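Local structure of quinoline 2-oxidoreductase medium subunit (Pseudomonas putida, 1T3Q) at residues A209-G214 with R225-L230. The protein binds FAD as the medium, flavin-carrying subunit of quinoline 2-oxidoreductase, a molybdenum hydroxylase that probably passes electrons from quinoline oxidation through the flavin. Residues are numbered along the deposited sequence; the frame is centred on the assembly and turned at random.
Sequences ARIALG and RANDFL
N227 and L230, one helical turn apart, meet the strand residues A209 and I211 in two different ways: one lays a flat amide against the backbone, the other sets one branch of a leucine against the methyl groups of both strand residues. The amide of N227 reaches the chain between A209 and I211, its CG 3.2 Å from A209 O. CG of N227 stands beside its own backbone N (chi1 -65°), which turns the group off the helix and onto the strand; its amide nitrogen and oxygen are probably interchanged in the model, and a hydrogen bond to I211 N is possible once they are turned back. The guanidinium plane of R210 lies 45° from that of the amide. Helix 224-230 follows the short strand 221-222, outermost within this chain, and packs on one face of the antiparallel sheet of the CO dehydrogenase flavoprotein C-terminal domain; segment 225-230 runs roughly antiparallel to segment 209-214, at 151° between their directions, with a closest axis approach of 7.1 Å. On this face the I211 and L230 side chains cross at about a right angle, CD1 of I211 lying 3.8 Å from CD1 of L230. L230 CD1 also lies 3.9 Å from A209 CB, so one branch serves both strand residues. A226 adds its CB 4.2 Å from I211 CG1, while T272 and I276 of helix 261-284 also touch the isoleucine.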
ATOM      1  N   ALA C 209     -12.947  56.642 -41.962  1.00 24.01           N
ATOM      2  CA  ALA C 209     -13.389  55.531 -41.134  1.00 23.11           C
ATOM      3  C   ALA C 209     -13.035  54.183 -41.739  1.00 21.49           C
ATOM      4  O   ALA C 209     -13.071  54.006 -42.954  1.00 19.60           O
ATOM      5  CB  ALA C 209     -14.904  55.615 -40.910  1.00 21.54           C
ATOM      6  N   ARG C 210     -12.674  53.244 -40.869  1.00 21.72           N
ATOM      7  CA  ARG C 210     -12.355  51.879 -41.266  1.00 22.78           C
ATOM      8  C   ARG C 210     -13.059  50.991 -40.247  1.00 22.08           C
ATOM      9  O   ARG C 210     -12.650  50.912 -39.089  1.00 22.39           O
ATOM     10  CB  ARG C 210     -10.843  51.619 -41.239  1.00 23.17           C
ATOM     11  CG  ARG C 210     -10.065  52.302 -42.359  1.00 24.96           C
ATOM     12  CD  ARG C 210     -10.370  51.703 -43.736  1.00 28.08           C
ATOM     13  NE  ARG C 210      -9.846  50.345 -43.886  1.00 29.25           N
ATOM     14  CZ  ARG C 210      -9.859  49.658 -45.027  1.00 29.85           C
ATOM     15  NH1 ARG C 210     -10.370  50.197 -46.128  1.00 30.78           N
ATOM     16  NH2 ARG C 210      -9.361  48.429 -45.069  1.00 27.87           N
ATOM     17  N   ILE C 211     -14.140  50.355 -40.686  1.00 21.65           N
ATOM     18  CA  ILE C 211     -14.931  49.471 -39.841  1.00 21.06           C
ATOM     19  C   ILE C 211     -14.687  48.043 -40.306  1.00 21.85           C
ATOM     20  O   ILE C 211     -14.785  47.754 -41.499  1.00 20.84           O
ATOM     21  CB  ILE C 211     -16.438  49.782 -39.974  1.00 21.25           C
ATOM     22  CG1 ILE C 211     -16.681  51.282 -39.773  1.00 21.84           C
ATOM     23  CG2 ILE C 211     -17.236  48.961 -38.963  1.00 21.71           C
ATOM     24  CD1 ILE C 211     -16.132  51.833 -38.470  1.00 21.11           C
ATOM     25  N   ALA C 212     -14.368  47.156 -39.368  1.00 21.64           N
ATOM     26  CA  ALA C 212     -14.101  45.762 -39.702  1.00 22.60           C
ATOM     27  C   ALA C 212     -14.749  44.791 -38.725  1.00 23.24           C
ATOM     28  O   ALA C 212     -14.791  45.035 -37.521  1.00 23.27           O
ATOM     29  CB  ALA C 212     -12.593  45.519 -39.745  1.00 20.96           C
ATOM     30  N   LEU C 213     -15.252  43.684 -39.258  1.00 22.62           N
ATOM     31  CA  LEU C 213     -15.880  42.657 -38.440  1.00 23.53           C
ATOM     32  C   LEU C 213     -15.127  41.344 -38.603  1.00 24.34           C
ATOM     33  O   LEU C 213     -14.735  40.976 -39.712  1.00 22.83           O
ATOM     34  CB  LEU C 213     -17.344  42.457 -38.845  1.00 25.47           C
ATOM     35  CG  LEU C 213     -18.358  43.499 -38.364  1.00 26.76           C
ATOM     36  CD1 LEU C 213     -18.063  44.854 -38.992  1.00 26.42           C
ATOM     37  CD2 LEU C 213     -19.755  43.044 -38.738  1.00 27.48           C
ATOM     38  N   GLY C 214     -14.921  40.648 -37.491  1.00 23.32           N
ATOM     39  CA  GLY C 214     -14.224  39.379 -37.540  1.00 24.84           C
ATOM     40  C   GLY C 214     -15.034  38.279 -36.885  1.00 24.99           C
ATOM     41  O   GLY C 214     -16.001  38.553 -36.171  1.00 23.95           O
ATOM     42  N   ARG C 225     -19.085  49.696 -47.146  1.00 24.99           N
ATOM     43  CA  ARG C 225     -20.354  50.425 -47.150  1.00 25.66           C
ATOM     44  C   ARG C 225     -20.478  51.326 -45.926  1.00 24.81           C
ATOM     45  O   ARG C 225     -20.960  52.454 -46.020  1.00 24.75           O
ATOM     46  CB  ARG C 225     -21.536  49.459 -47.162  1.00 26.31           C
ATOM     47  CG  ARG C 225     -21.863  48.850 -48.508  1.00 29.25           C
ATOM     48  N   ALA C 226     -20.054  50.814 -44.776  1.00 23.53           N
ATOM     49  CA  ALA C 226     -20.117  51.579 -43.537  1.00 21.64           C
ATOM     50  C   ALA C 226     -19.069  52.685 -43.542  1.00 22.58           C
ATOM     51  O   ALA C 226     -19.339  53.805 -43.105  1.00 22.04           O
ATOM     52  CB  ALA C 226     -19.901  50.656 -42.341  1.00 23.28           C
ATOM     53  N   ASN C 227     -17.871  52.364 -44.028  1.00 22.04           N
ATOM     54  CA  ASN C 227     -16.785  53.342 -44.101  1.00 22.81           C
ATOM     55  C   ASN C 227     -17.252  54.568 -44.882  1.00 23.07           C
ATOM     56  O   ASN C 227     -17.180  55.699 -44.399  1.00 23.76           O
ATOM     57  CB  ASN C 227     -15.564  52.751 -44.821  1.00 22.29           C
ATOM     58  CG  ASN C 227     -14.934  51.590 -44.071  1.00 21.59           C
ATOM     59  OD1 ASN C 227     -13.988  50.965 -44.560  1.00 23.85           O
ATOM     60  ND2 ASN C 227     -15.443  51.299 -42.887  1.00 17.52           N
ATOM     61  N   ASP C 228     -17.730  54.324 -46.097  1.00 23.13           N
ATOM     62  CA  ASP C 228     -18.202  55.384 -46.981  1.00 24.25           C
ATOM     63  C   ASP C 228     -19.336  56.200 -46.362  1.00 24.02           C
ATOM     64  O   ASP C 228     -19.366  57.423 -46.481  1.00 26.05           O
ATOM     65  CB  ASP C 228     -18.652  54.781 -48.316  1.00 24.34           C
ATOM     66  CG  ASP C 228     -17.493  54.190 -49.114  1.00 28.34           C
ATOM     67  OD1 ASP C 228     -17.747  53.614 -50.194  1.00 27.50           O
ATOM     68  OD2 ASP C 228     -16.330  54.305 -48.666  1.00 28.82           O
ATOM     69  N   PHE C 229     -20.263  55.520 -45.695  1.00 24.97           N
ATOM     70  CA  PHE C 229     -21.391  56.187 -45.054  1.00 24.20           C
ATOM     71  C   PHE C 229     -20.967  57.143 -43.942  1.00 23.55           C
ATOM     72  O   PHE C 229     -21.511  58.241 -43.815  1.00 25.98           O
ATOM     73  CB  PHE C 229     -22.353  55.150 -44.470  1.00 24.04           C
ATOM     74  CG  PHE C 229     -23.425  55.743 -43.602  1.00 23.42           C
ATOM     75  CD1 PHE C 229     -24.519  56.390 -44.166  1.00 23.41           C
ATOM     76  CD2 PHE C 229     -23.328  55.680 -42.216  1.00 23.54           C
ATOM     77  CE1 PHE C 229     -25.504  56.965 -43.361  1.00 24.63           C
ATOM     78  CE2 PHE C 229     -24.308  56.253 -41.400  1.00 21.94           C
ATOM     79  CZ  PHE C 229     -25.395  56.894 -41.975  1.00 22.22           C
ATOM     80  N   LEU C 230     -20.000  56.726 -43.134  1.00 23.23           N
ATOM     81  CA  LEU C 230     -19.531  57.536 -42.016  1.00 22.34           C
ATOM     82  C   LEU C 230     -18.770  58.809 -42.385  1.00 23.40           C
ATOM     83  O   LEU C 230     -18.717  59.751 -41.592  1.00 22.28           O
ATOM     84  CB  LEU C 230     -18.667  56.677 -41.085  1.00 22.03           C
ATOM     85  CG  LEU C 230     -19.411  55.622 -40.260  1.00 21.98           C
ATOM     86  CD1 LEU C 230     -18.420  54.725 -39.535  1.00 22.09           C
ATOM     87  CD2 LEU C 230     -20.330  56.314 -39.263  1.00 23.23           C
TER